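Mgp-operon protein 3 (Mycoplasma pneumoniae, PDB 6RJ1) probably acts as an extracellular adhesin, the P40/P90 partner of the immunodominant P1 protein, helping this human pathogen attach to host cells. Local coordinates at residues H35-Y40 against S59-V64; S894-E899 against A914-Q919; A494-N499 against V723-T728; G178-N183 against Y662-V667; P169-T174 against H364-I369. One frame throughout, in Å; residues are numbered along the deposited sequence.

Contact 1. Residues H35-Y40 against S59-V64; sequences HLHPSY and SALVRV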
# COMPACT_ATOMS: atom_id res chain seq x y z
N HIS A 35 3.99 -31.69 -1.51
CA HIS A 35 3.55 -32.53 -0.40
C HIS A 35 2.99 -31.66 0.73
O HIS A 35 3.33 -31.82 1.91
CB HIS A 35 4.66 -33.49 0.07
CG HIS A 35 5.24 -34.31 -1.03
ND1 HIS A 35 4.64 -35.49 -1.46
CD2 HIS A 35 6.36 -34.10 -1.76
CE1 HIS A 35 5.41 -35.96 -2.42
NE2 HIS A 35 6.45 -35.15 -2.65
N LEU A 36 2.14 -30.70 0.34
CA LEU A 36 1.51 -29.75 1.25
C LEU A 36 0.03 -30.05 1.46
O LEU A 36 -0.61 -30.67 0.62
CB LEU A 36 1.71 -28.31 0.77
CG LEU A 36 3.13 -27.75 0.90
CD1 LEU A 36 3.27 -26.48 0.14
CD2 LEU A 36 3.53 -27.52 2.35
N HIS A 37 -0.49 -29.60 2.62
CA HIS A 37 -1.87 -29.74 3.05
C HIS A 37 -2.84 -29.07 2.03
O HIS A 37 -2.51 -28.01 1.50
CB HIS A 37 -2.02 -29.11 4.45
CG HIS A 37 -3.36 -29.37 5.07
ND1 HIS A 37 -4.44 -28.53 4.84
CD2 HIS A 37 -3.77 -30.40 5.84
CE1 HIS A 37 -5.46 -29.07 5.50
NE2 HIS A 37 -5.10 -30.19 6.12
N PRO A 38 -4.05 -29.68 1.80
CA PRO A 38 -5.01 -29.08 0.85
C PRO A 38 -5.40 -27.62 1.08
O PRO A 38 -5.85 -26.98 0.12
CB PRO A 38 -6.24 -29.98 0.99
CG PRO A 38 -5.71 -31.27 1.46
CD PRO A 38 -4.56 -30.95 2.35
N SER A 39 -5.24 -27.08 2.30
CA SER A 39 -5.57 -25.68 2.62
C SER A 39 -4.62 -24.67 1.95
O SER A 39 -4.94 -23.47 1.90
CB SER A 39 -5.59 -25.44 4.12
OG SER A 39 -4.32 -25.67 4.70
N TYR A 40 -3.46 -25.14 1.47
CA TYR A 40 -2.50 -24.28 0.79
C TYR A 40 -3.03 -23.82 -0.55
O TYR A 40 -3.73 -24.56 -1.24
CB TYR A 40 -1.12 -24.93 0.66
CG TYR A 40 -0.31 -24.84 1.93
CD1 TYR A 40 0.41 -23.68 2.24
CD2 TYR A 40 -0.24 -25.91 2.82
CE1 TYR A 40 1.16 -23.59 3.41
CE2 TYR A 40 0.52 -25.83 3.98
CZ TYR A 40 1.22 -24.67 4.27
OH TYR A 40 1.99 -24.61 5.41
N SER A 59 -1.66 -20.80 3.63
CA SER A 59 -2.83 -21.55 4.09
C SER A 59 -3.71 -20.68 4.97
O SER A 59 -3.20 -19.93 5.80
CB SER A 59 -2.41 -22.81 4.84
OG SER A 59 -3.43 -23.32 5.68
N ALA A 60 -5.05 -20.81 4.81
CA ALA A 60 -6.05 -20.09 5.60
C ALA A 60 -6.14 -20.65 7.03
O ALA A 60 -6.90 -20.16 7.87
CB ALA A 60 -7.41 -20.17 4.92
N LEU A 61 -5.35 -21.70 7.31
CA LEU A 61 -5.30 -22.32 8.62
C LEU A 61 -4.16 -21.79 9.47
O LEU A 61 -4.03 -22.22 10.62
CB LEU A 61 -5.24 -23.85 8.50
CG LEU A 61 -6.52 -24.56 8.08
CD1 LEU A 61 -6.24 -25.99 7.72
CD2 LEU A 61 -7.59 -24.49 9.16
N VAL A 62 -3.34 -20.86 8.93
CA VAL A 62 -2.23 -20.26 9.66
C VAL A 62 -2.78 -19.43 10.84
O VAL A 62 -3.76 -18.70 10.66
CB VAL A 62 -1.25 -19.48 8.74
CG1 VAL A 62 -1.84 -18.15 8.25
CG2 VAL A 62 0.09 -19.26 9.43
N ARG A 63 -2.20 -19.59 12.04
CA ARG A 63 -2.61 -18.84 13.23
C ARG A 63 -1.39 -18.25 13.92
O ARG A 63 -0.42 -18.96 14.17
CB ARG A 63 -3.48 -19.70 14.18
CG ARG A 63 -4.89 -20.00 13.65
CD ARG A 63 -5.73 -18.76 13.36
NE ARG A 63 -7.07 -19.09 12.90
CZ ARG A 63 -7.39 -19.40 11.64
NH1 ARG A 63 -6.46 -19.43 10.70
NH2 ARG A 63 -8.65 -19.68 11.31
N VAL A 64 -1.42 -16.93 14.17
CA VAL A 64 -0.30 -16.23 14.80
C VAL A 64 -0.71 -15.64 16.16
O VAL A 64 -1.84 -15.17 16.31
CB VAL A 64 0.37 -15.18 13.85
CG1 VAL A 64 1.58 -14.52 14.50
CG2 VAL A 64 0.78 -15.82 12.53

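Contact 2. Residues S894-E899 against A914-Q919; sequences SRTGIE and AALAVQ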
# COMPACT_ATOMS: atom_id res chain seq x y z
N SER A 894 2.73 1.58 -23.08
CA SER A 894 3.82 1.87 -24.01
C SER A 894 4.64 3.06 -23.53
O SER A 894 4.13 3.91 -22.81
CB SER A 894 3.26 2.16 -25.40
OG SER A 894 2.18 3.08 -25.37
N ARG A 895 5.91 3.13 -23.94
CA ARG A 895 6.81 4.23 -23.59
C ARG A 895 6.51 5.46 -24.46
O ARG A 895 6.17 5.31 -25.63
CB ARG A 895 8.27 3.82 -23.81
CG ARG A 895 8.85 2.92 -22.75
CD ARG A 895 10.29 2.58 -23.08
NE ARG A 895 10.96 1.88 -21.98
CZ ARG A 895 10.91 0.56 -21.78
NH1 ARG A 895 10.20 -0.21 -22.59
NH2 ARG A 895 11.55 0.02 -20.76
N THR A 896 6.65 6.66 -23.88
CA THR A 896 6.47 7.95 -24.56
C THR A 896 7.57 8.92 -24.12
O THR A 896 8.09 8.79 -23.01
CB THR A 896 5.07 8.57 -24.33
OG1 THR A 896 4.84 8.77 -22.93
CG2 THR A 896 3.93 7.75 -24.94
N GLY A 897 7.91 9.87 -24.99
CA GLY A 897 8.92 10.89 -24.72
C GLY A 897 10.34 10.52 -25.10
O GLY A 897 10.60 9.40 -25.54
N ILE A 898 11.26 11.49 -24.92
CA ILE A 898 12.70 11.34 -25.20
C ILE A 898 13.30 10.38 -24.16
O ILE A 898 12.97 10.48 -22.98
CB ILE A 898 13.43 12.72 -25.22
CG1 ILE A 898 12.63 13.85 -25.96
CG2 ILE A 898 14.88 12.62 -25.75
CD1 ILE A 898 12.24 13.64 -27.48
N GLU A 899 14.15 9.45 -24.62
CA GLU A 899 14.79 8.45 -23.77
C GLU A 899 16.25 8.81 -23.45
O GLU A 899 16.85 9.60 -24.17
CB GLU A 899 14.68 7.05 -24.41
CG GLU A 899 13.25 6.59 -24.68
CD GLU A 899 12.36 6.35 -23.47
OE1 GLU A 899 12.83 5.70 -22.51
OE2 GLU A 899 11.18 6.78 -23.51
N ALA A 914 7.84 9.30 -19.99
CA ALA A 914 6.52 8.86 -19.56
C ALA A 914 6.03 7.56 -20.20
O ALA A 914 6.67 7.01 -21.10
CB ALA A 914 5.50 9.97 -19.78
N ALA A 915 4.89 7.06 -19.69
CA ALA A 915 4.21 5.86 -20.15
C ALA A 915 2.81 6.23 -20.66
O ALA A 915 2.32 7.33 -20.40
CB ALA A 915 4.11 4.85 -19.02
N LEU A 916 2.17 5.32 -21.40
CA LEU A 916 0.84 5.53 -21.95
C LEU A 916 0.03 4.24 -21.81
O LEU A 916 0.44 3.22 -22.34
CB LEU A 916 0.94 5.96 -23.43
CG LEU A 916 -0.31 6.54 -24.07
CD1 LEU A 916 -0.48 8.01 -23.72
CD2 LEU A 916 -0.27 6.38 -25.56
N ALA A 917 -1.07 4.30 -21.04
CA ALA A 917 -1.95 3.16 -20.79
C ALA A 917 -3.23 3.27 -21.59
O ALA A 917 -3.89 4.31 -21.53
CB ALA A 917 -2.26 3.05 -19.31
N VAL A 918 -3.58 2.21 -22.33
CA VAL A 918 -4.78 2.16 -23.16
C VAL A 918 -5.42 0.77 -23.18
O VAL A 918 -4.70 -0.24 -23.20
CB VAL A 918 -4.57 2.67 -24.63
CG1 VAL A 918 -4.61 4.18 -24.72
CG2 VAL A 918 -3.29 2.11 -25.25
N GLN A 919 -6.76 0.72 -23.21
CA GLN A 919 -7.56 -0.50 -23.35
C GLN A 919 -7.29 -0.91 -24.81
O GLN A 919 -7.64 -0.17 -25.73
CB GLN A 919 -9.04 -0.20 -23.11
CG GLN A 919 -9.54 -0.74 -21.79
CD GLN A 919 -10.66 -1.74 -21.97
OE1 GLN A 919 -11.76 -1.57 -21.42
NE2 GLN A 919 -10.42 -2.82 -22.74

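Contact 3. Residues A494-N499 against V723-T728; sequences AKTELN and VKWTNT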
# COMPACT_ATOMS: atom_id res chain seq x y z
N ALA A 494 9.79 -1.07 9.73
CA ALA A 494 10.15 -0.06 10.73
C ALA A 494 11.66 -0.03 10.99
O ALA A 494 12.17 0.96 11.53
CB ALA A 494 9.40 -0.31 12.03
N LYS A 495 12.37 -1.11 10.62
CA LYS A 495 13.83 -1.23 10.75
C LYS A 495 14.51 -1.08 9.37
O LYS A 495 15.72 -1.28 9.26
CB LYS A 495 14.21 -2.55 11.43
CG LYS A 495 14.03 -2.53 12.94
CD LYS A 495 14.15 -3.92 13.57
CE LYS A 495 15.58 -4.33 13.86
NZ LYS A 495 15.64 -5.49 14.80
N THR A 496 13.72 -0.71 8.32
CA THR A 496 14.23 -0.47 6.97
C THR A 496 14.05 1.00 6.64
O THR A 496 12.94 1.44 6.30
CB THR A 496 13.61 -1.42 5.93
OG1 THR A 496 13.68 -2.76 6.40
CG2 THR A 496 14.30 -1.32 4.58
N GLU A 497 15.13 1.77 6.79
CA GLU A 497 15.18 3.20 6.51
C GLU A 497 15.30 3.39 5.00
O GLU A 497 16.20 2.84 4.36
CB GLU A 497 16.36 3.84 7.26
CG GLU A 497 16.34 5.37 7.31
CD GLU A 497 17.67 5.95 7.76
OE1 GLU A 497 18.61 6.02 6.94
OE2 GLU A 497 17.77 6.34 8.95
N LEU A 498 14.36 4.14 4.43
CA LEU A 498 14.32 4.41 3.00
C LEU A 498 14.68 5.87 2.74
O LEU A 498 14.61 6.70 3.65
CB LEU A 498 12.93 4.10 2.41
CG LEU A 498 12.39 2.67 2.59
CD1 LEU A 498 11.02 2.53 2.02
CD2 LEU A 498 13.30 1.63 1.94
N ASN A 499 15.09 6.16 1.51
CA ASN A 499 15.37 7.52 1.07
C ASN A 499 14.03 8.05 0.57
O ASN A 499 13.39 7.41 -0.27
CB ASN A 499 16.43 7.54 -0.02
CG ASN A 499 16.88 8.91 -0.48
OD1 ASN A 499 16.27 9.95 -0.19
ND2 ASN A 499 17.96 8.93 -1.22
N VAL A 723 18.35 -1.04 8.35
CA VAL A 723 18.73 -1.41 6.99
C VAL A 723 18.61 -0.10 6.21
O VAL A 723 17.62 0.62 6.38
CB VAL A 723 17.78 -2.50 6.38
CG1 VAL A 723 18.30 -3.01 5.05
CG2 VAL A 723 17.56 -3.65 7.34
N LYS A 724 19.61 0.23 5.39
CA LYS A 724 19.58 1.47 4.62
C LYS A 724 19.52 1.24 3.11
O LYS A 724 20.48 0.76 2.51
CB LYS A 724 20.75 2.40 5.00
CG LYS A 724 20.54 3.16 6.31
CD LYS A 724 21.61 4.23 6.49
CE LYS A 724 21.61 4.81 7.89
NZ LYS A 724 22.69 5.81 8.06
N TRP A 725 18.37 1.58 2.51
CA TRP A 725 18.13 1.51 1.06
C TRP A 725 18.12 2.97 0.60
O TRP A 725 17.14 3.68 0.79
CB TRP A 725 16.79 0.79 0.75
CG TRP A 725 16.74 -0.68 1.10
CD1 TRP A 725 17.74 -1.45 1.63
CD2 TRP A 725 15.62 -1.56 0.89
NE1 TRP A 725 17.30 -2.74 1.79
CE2 TRP A 725 16.01 -2.85 1.35
CE3 TRP A 725 14.32 -1.40 0.37
CZ2 TRP A 725 15.15 -3.95 1.30
CZ3 TRP A 725 13.47 -2.49 0.34
CH2 TRP A 725 13.89 -3.75 0.78
N THR A 726 19.27 3.43 0.10
CA THR A 726 19.46 4.83 -0.30
C THR A 726 18.99 5.17 -1.72
O THR A 726 18.76 6.35 -2.02
CB THR A 726 20.92 5.24 -0.07
OG1 THR A 726 21.77 4.26 -0.64
CG2 THR A 726 21.25 5.41 1.41
N ASN A 727 18.85 4.17 -2.61
CA ASN A 727 18.41 4.42 -3.98
C ASN A 727 16.89 4.26 -4.12
O ASN A 727 16.39 3.49 -4.95
CB ASN A 727 19.20 3.60 -4.98
CG ASN A 727 20.62 4.07 -5.06
OD1 ASN A 727 20.90 5.17 -5.54
ND2 ASN A 727 21.54 3.27 -4.57
N THR A 728 16.17 5.01 -3.29
CA THR A 728 14.72 5.04 -3.26
C THR A 728 14.27 6.50 -3.25
O THR A 728 15.09 7.41 -3.05
CB THR A 728 14.16 4.26 -2.04
OG1 THR A 728 14.72 4.79 -0.84
CG2 THR A 728 14.41 2.75 -2.11

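Contact 4. Residues G178-N183 against Y662-V667; sequences GLARVN and YGDDGV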
# COMPACT_ATOMS: atom_id res chain seq x y z
N GLY A 178 -17.64 6.50 5.35
CA GLY A 178 -17.07 5.43 6.16
C GLY A 178 -15.65 5.76 6.54
O GLY A 178 -15.21 5.39 7.63
N LEU A 179 -14.90 6.48 5.68
CA LEU A 179 -13.52 6.89 5.98
C LEU A 179 -13.47 8.13 6.89
O LEU A 179 -12.46 8.33 7.59
CB LEU A 179 -12.73 7.15 4.68
CG LEU A 179 -12.06 5.98 3.94
CD1 LEU A 179 -11.77 4.77 4.84
CD2 LEU A 179 -12.82 5.61 2.72
N ALA A 180 -14.53 8.96 6.88
CA ALA A 180 -14.65 10.21 7.63
C ALA A 180 -14.72 10.04 9.15
O ALA A 180 -15.65 9.42 9.66
CB ALA A 180 -15.84 11.02 7.13
N ARG A 181 -13.75 10.62 9.87
CA ARG A 181 -13.64 10.59 11.33
C ARG A 181 -13.79 12.02 11.84
O ARG A 181 -13.21 12.93 11.25
CB ARG A 181 -12.26 10.03 11.72
CG ARG A 181 -12.22 8.62 12.33
CD ARG A 181 -12.85 7.50 11.52
NE ARG A 181 -12.13 7.12 10.30
CZ ARG A 181 -11.54 5.94 10.11
NH1 ARG A 181 -10.96 5.67 8.96
NH2 ARG A 181 -11.54 5.03 11.07
N VAL A 182 -14.54 12.23 12.95
CA VAL A 182 -14.73 13.56 13.55
C VAL A 182 -13.38 14.20 13.87
O VAL A 182 -12.49 13.54 14.43
CB VAL A 182 -15.72 13.56 14.75
CG1 VAL A 182 -15.83 14.95 15.38
CG2 VAL A 182 -17.10 13.06 14.31
N ASN A 183 -13.20 15.46 13.45
CA ASN A 183 -11.98 16.24 13.64
C ASN A 183 -11.53 16.30 15.09
O ASN A 183 -12.35 16.43 16.01
CB ASN A 183 -12.18 17.66 13.13
CG ASN A 183 -11.74 17.92 11.73
OD1 ASN A 183 -10.90 17.22 11.14
ND2 ASN A 183 -12.29 18.97 11.17
N TYR A 662 -7.77 11.18 8.91
CA TYR A 662 -9.11 10.85 8.45
C TYR A 662 -10.09 11.91 8.92
O TYR A 662 -11.30 11.69 8.89
CB TYR A 662 -9.53 9.49 9.01
CG TYR A 662 -8.95 8.30 8.26
CD1 TYR A 662 -9.22 8.11 6.91
CD2 TYR A 662 -8.23 7.32 8.93
CE1 TYR A 662 -8.75 6.98 6.23
CE2 TYR A 662 -7.78 6.18 8.27
CZ TYR A 662 -8.04 6.01 6.92
OH TYR A 662 -7.58 4.90 6.27
N GLY A 663 -9.56 13.06 9.37
CA GLY A 663 -10.33 14.18 9.87
C GLY A 663 -11.30 14.70 8.83
O GLY A 663 -10.88 15.12 7.75
N ASP A 664 -12.59 14.60 9.13
CA ASP A 664 -13.71 14.99 8.27
C ASP A 664 -13.74 16.51 8.09
O ASP A 664 -14.51 17.23 8.73
CB ASP A 664 -15.02 14.44 8.86
CG ASP A 664 -16.22 14.60 7.97
OD1 ASP A 664 -16.05 14.55 6.73
OD2 ASP A 664 -17.34 14.76 8.51
N ASP A 665 -12.84 17.00 7.22
CA ASP A 665 -12.64 18.42 6.93
C ASP A 665 -12.24 18.60 5.45
O ASP A 665 -11.92 17.63 4.76
CB ASP A 665 -11.53 18.97 7.86
CG ASP A 665 -11.46 20.49 7.91
OD1 ASP A 665 -12.35 21.10 8.56
OD2 ASP A 665 -10.53 21.07 7.30
N GLY A 666 -12.27 19.86 5.00
CA GLY A 666 -11.90 20.24 3.65
C GLY A 666 -10.44 20.04 3.32
O GLY A 666 -10.11 19.62 2.21
N VAL A 667 -9.54 20.34 4.28
CA VAL A 667 -8.09 20.24 4.09
C VAL A 667 -7.67 18.80 3.71
O VAL A 667 -6.93 18.63 2.74
CB VAL A 667 -7.26 20.84 5.26
CG1 VAL A 667 -7.43 20.05 6.55
CG2 VAL A 667 -5.79 20.98 4.90

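Contact 5. Residues P169-T174 against H364-I369; sequences PVTPYT and HQMGVI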
# COMPACT_ATOMS: atom_id res chain seq x y z
N PRO A 169 -9.13 -3.49 7.26
CA PRO A 169 -8.83 -3.18 5.86
C PRO A 169 -9.95 -2.45 5.12
O PRO A 169 -11.14 -2.64 5.41
CB PRO A 169 -8.50 -4.54 5.24
CG PRO A 169 -8.19 -5.42 6.39
CD PRO A 169 -9.07 -4.95 7.50
N VAL A 170 -9.56 -1.57 4.20
CA VAL A 170 -10.50 -0.82 3.37
C VAL A 170 -10.92 -1.77 2.25
O VAL A 170 -10.07 -2.31 1.54
CB VAL A 170 -9.89 0.50 2.82
CG1 VAL A 170 -10.86 1.22 1.89
CG2 VAL A 170 -9.45 1.43 3.95
N THR A 171 -12.23 -2.01 2.12
CA THR A 171 -12.74 -2.91 1.10
C THR A 171 -13.19 -2.11 -0.12
O THR A 171 -13.43 -0.90 0.02
CB THR A 171 -13.88 -3.78 1.67
OG1 THR A 171 -15.06 -2.99 1.83
CG2 THR A 171 -13.50 -4.49 2.97
N PRO A 172 -13.40 -2.74 -1.30
CA PRO A 172 -13.91 -1.97 -2.45
C PRO A 172 -15.31 -1.36 -2.23
O PRO A 172 -15.76 -0.57 -3.05
CB PRO A 172 -13.92 -3.01 -3.57
CG PRO A 172 -13.99 -4.31 -2.89
CD PRO A 172 -13.18 -4.15 -1.66
N TYR A 173 -15.99 -1.73 -1.12
CA TYR A 173 -17.33 -1.25 -0.78
C TYR A 173 -17.34 -0.22 0.36
O TYR A 173 -18.41 0.20 0.79
CB TYR A 173 -18.29 -2.42 -0.48
CG TYR A 173 -18.28 -3.47 -1.56
CD1 TYR A 173 -18.81 -3.20 -2.82
CD2 TYR A 173 -17.69 -4.71 -1.35
CE1 TYR A 173 -18.77 -4.15 -3.84
CE2 TYR A 173 -17.65 -5.67 -2.36
CZ TYR A 173 -18.19 -5.38 -3.60
OH TYR A 173 -18.13 -6.31 -4.61
N THR A 174 -16.14 0.20 0.81
CA THR A 174 -15.99 1.20 1.87
C THR A 174 -16.37 2.56 1.28
O THR A 174 -15.69 3.03 0.37
CB THR A 174 -14.56 1.18 2.46
OG1 THR A 174 -14.26 -0.13 2.95
CG2 THR A 174 -14.36 2.22 3.56
N HIS A 364 -12.35 -11.71 2.21
CA HIS A 364 -11.86 -13.02 1.77
C HIS A 364 -11.05 -12.90 0.46
O HIS A 364 -10.00 -13.52 0.32
CB HIS A 364 -13.05 -14.00 1.59
CG HIS A 364 -12.68 -15.24 0.84
ND1 HIS A 364 -11.98 -16.27 1.45
CD2 HIS A 364 -12.85 -15.54 -0.47
CE1 HIS A 364 -11.77 -17.17 0.50
NE2 HIS A 364 -12.27 -16.78 -0.67
N GLN A 365 -11.57 -12.07 -0.48
CA GLN A 365 -11.00 -11.77 -1.79
C GLN A 365 -9.70 -10.96 -1.69
O GLN A 365 -8.88 -11.02 -2.61
CB GLN A 365 -12.03 -11.02 -2.63
CG GLN A 365 -11.98 -11.34 -4.12
CD GLN A 365 -12.42 -12.75 -4.47
OE1 GLN A 365 -13.53 -13.21 -4.13
NE2 GLN A 365 -11.57 -13.47 -5.18
N MET A 366 -9.51 -10.20 -0.59
CA MET A 366 -8.33 -9.38 -0.31
C MET A 366 -7.19 -10.19 0.35
O MET A 366 -6.09 -9.66 0.59
CB MET A 366 -8.69 -8.23 0.63
CG MET A 366 -9.50 -7.16 -0.00
SD MET A 366 -10.12 -6.06 1.26
CE MET A 366 -8.64 -5.13 1.60
N GLY A 367 -7.48 -11.45 0.68
CA GLY A 367 -6.53 -12.34 1.32
C GLY A 367 -6.66 -12.35 2.83
O GLY A 367 -5.74 -12.77 3.53
N VAL A 368 -7.80 -11.86 3.33
CA VAL A 368 -8.09 -11.84 4.76
C VAL A 368 -8.75 -13.18 5.07
O VAL A 368 -9.61 -13.63 4.30
CB VAL A 368 -8.96 -10.60 5.15
CG1 VAL A 368 -9.55 -10.73 6.55
CG2 VAL A 368 -8.16 -9.31 5.03
N ILE A 369 -8.30 -13.86 6.14
CA ILE A 369 -8.87 -15.15 6.55
C ILE A 369 -10.28 -14.92 7.12
O ILE A 369 -10.41 -14.35 8.21
CB ILE A 369 -7.95 -15.95 7.53
CG1 ILE A 369 -6.54 -16.19 6.94
CG2 ILE A 369 -8.62 -17.27 7.99
CD1 ILE A 369 -5.46 -16.51 7.99

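Contact 1. Residues H35-Y40 against S59-V64
S39 and S59 meet hydroxyl to hydroxyl, with OG of S39 2.7 Å from OG of S59, in the one hydrogen bond that crosses between the two segments. The dense part of the contact is built round this pair. OG of S39 also shares a hydrogen bond with ND1 of H37 (2.9 Å), and the backbone N of S39 donates to the same ND1 from a direction tilted out of the imidazole plane. OG of S59 accepts from the backbone N of L61 (3.0 Å); its first torsion of 160° sets OG beside the carbonyl carbon of S59, where the N-H two residues on can reach it. CD1 of L61 packs 3.6 Å from OG of S39, with F111 and helix 86-93 around the leucine. The CB of S59 sits squarely over one face of the Y40 ring, 3.9 Å from its centroid and only 9° off the ring normal, a CH-pi contact. L36 CD2 lies against the opposite face, nearer the rim, and the phenol OH is held beyond the segments by A112 O. Packing thins toward the partly exposed H37 and A60. CE1 of H37 meets CD1 of L61 obliquely at 3.9 Å, while S39 O and A60 N stand 3.9 Å apart without a hydrogen bond. Two type I beta turns, H37 to Y40 and S59 to V62, thus meet beside the ends of neighbouring sheet strands 40-48 and 52-59, and the bond from L61 N to OG of S59 adds an ST turn at the start of the second.

Contact 2. Residues S894-E899 against A914-Q919
T896 and L916 cross at about a right angle on one face of a pair of antiparallel strands, with the CG2 methyl of T896 3.8 Å from CB of L916. The first torsion of T896 (59°) accounts for this: it sends CG2 away from the carbonyl carbon and leaves OG1 over the neighbouring strand, 3.4 Å from CB of A914. S894 completes the same face; its OG lies 3.7 Å from CB of L916 and makes a weak hydrogen bond to L916 O. R895 and A915 turn to the other face, where the A915 methyl meets V809 and R811 while the R895 guanidinium reaches the hydroxyl of Y856.

Backbone bonds fix this register. S894 and L916 form a hydrogen-bonded pair, N of S894 to O of L916 at 2.9 Å and N of L916 to O of S894 at 2.8 Å. T896 N donates to A914 O, but the return bond is weak. R895 faces A915 as the non-hydrogen-bonded pair between them. The short segments run at 137°, antiparallel but strongly twisted or splayed. Strands 851-857, 862-868, 888-896 and 914-920 pair successively, an antiparallel beta meander consistent with a beta-propeller blade.

Contact 3. Residues A494-N499 against V723-T728
T496 to L498 run beside V723 to W725 as parallel neighbours, 4.7 Å apart between the segment axes and 25° from exact alignment. This parallel pairing belongs to a mixed beta sheet and joins chain regions more than 220 residues apart. Three backbone bonds zip it: V723 N to K495 O, E497 N to V723 O and W725 N to E497 O.

On the buried face the CG2 methyl of T496 stands over the six-membered ring of W725, 4.0 Å from its centroid and 14° off the normal, a CH-pi contact. With chi1 at -49°, T496 has CG2 anti to its own N; OG1 is bonded to Y478 OH and W492 O. L498 lies alongside W725, its CD2 meeting CE3 obliquely at 3.6 Å, and the indole NE1 donates to E703 O. On the opposite face of the sheet, E497 and K724 run side by side; OE1 of E497 touches CE of K724 at 3.4 Å, but NZ is 4.2 Å from OE1, too far for a salt bridge.

Beyond the pairing N499 takes hold of the turn that follows W725. Its backbone N donates to OG1 of T728 (2.7 Å), and its ND2 meets T726 O at 2.8 Å, in the plane of that carbonyl and close to that of its own amide.

Contact 4. Residues G178-N183 against Y662-V667
A cation-pi pair, R181 over Y662, and a single backbone bridge join a loop after helix 176-179 to the residues leading into helix 666-673. NH1 of R181 lies above the middle of the Y662 ring, 3.2 Å from CD2, and CZ is 4.1 Å from the ring centroid. Guanidinium and ring planes are inclined by 34°, so the charged group leans over the face instead of stacking flat. Bends at chi2 (55°) and chi3 (70°) fold the arginine back, bringing NE within 3.0 Å of L179 O, which receives that bond from above its carbonyl plane. NH1 also forms a salt bridge with E167, whose other carboxylate oxygen is bonded to the phenol OH of Y662, itself also hydrogen-bonded to S657 OG; the acid thereby ties the two partners at their far ends and would probably help balance the arginine charge. CD1 of L179 touches CE1 of the ring at 4.0 Å.

The backbone bridge is made by R181 N to Y662 O and D664 N to R181 O, each 2.8 Å long. Next to it the A180 methyl abuts OD1 of D664 at 3.6 Å; the D664 carboxylate is also bonded to S761. Farther on, ND2 of N183 reaches OD1 of D665 in a weak bond. The other oxygen, OD2 of D665, accepts from V667 N at 3.3 Å, the side-chain capping bond of a helix N-cap.

Contact 5. Residues P169-T174 against H364-I369
T171 and M366 face each other across 8.0 Å between their CA atoms, so the two backbones are spaced by side chains and no hydrogen bond passes between the segments. Each has its own local fold: a type I beta turn runs from T171 to T174, and the 364-369 segment leaves helix 360-365 through a Schellman motif in which G367 takes a positive phi of 95°. The turn is braced from within by OG1 of T174, which accepts from T171 N at 2.9 Å, and the E240 carboxylate bonds the hydroxyls of both threonines.

M366, next to the Schellman glycine, bridges the gap. It projects with chi2 nearly extended (169°) and then bends at chi3 (77°), which swings the CE methyl round to the P169 side while SD stays by T171. CE meets CB of P169 at 3.7 Å and also lies beside the V170 carbonyl oxygen. The sulfur packs against T171, 4.1 Å from both its CA and its CG2, the two side chains crossing at about a right angle. The whole is a buried packing contact, apolar where P169 meets M366 and V368, and it joins the loop after strand 165-167 to the C-terminal end of helix 360-365. V368, beyond the glycine, closes the row: its CG2, anti to the carbonyl carbon, approaches CG of P169 obliquely at 4.1 Å.

Contacts 1, 5 and 4 form a connected run. A60 and V62 of contact 1 pack on I369 of contact 5, whose V170 and T174 pack on L179 of contact 4; successive centres are about 20 and 21 Å apart. Strand 165-167, leading into contact 5, shares a mixed sheet with strands 496-498 and 723-732 of contact 3, across the chain's centre; strands 40-48 and 52-59 of contact 1 belong to another mixed sheet. Contact 2, about 42 Å from contact 1 between centres, lies in a separate antiparallel sheet. Contact 1 closes first along the chain and contact 2 comes last, whereas contact 4 alternates with contacts 3 and 5, building sequence-distant regions into one another.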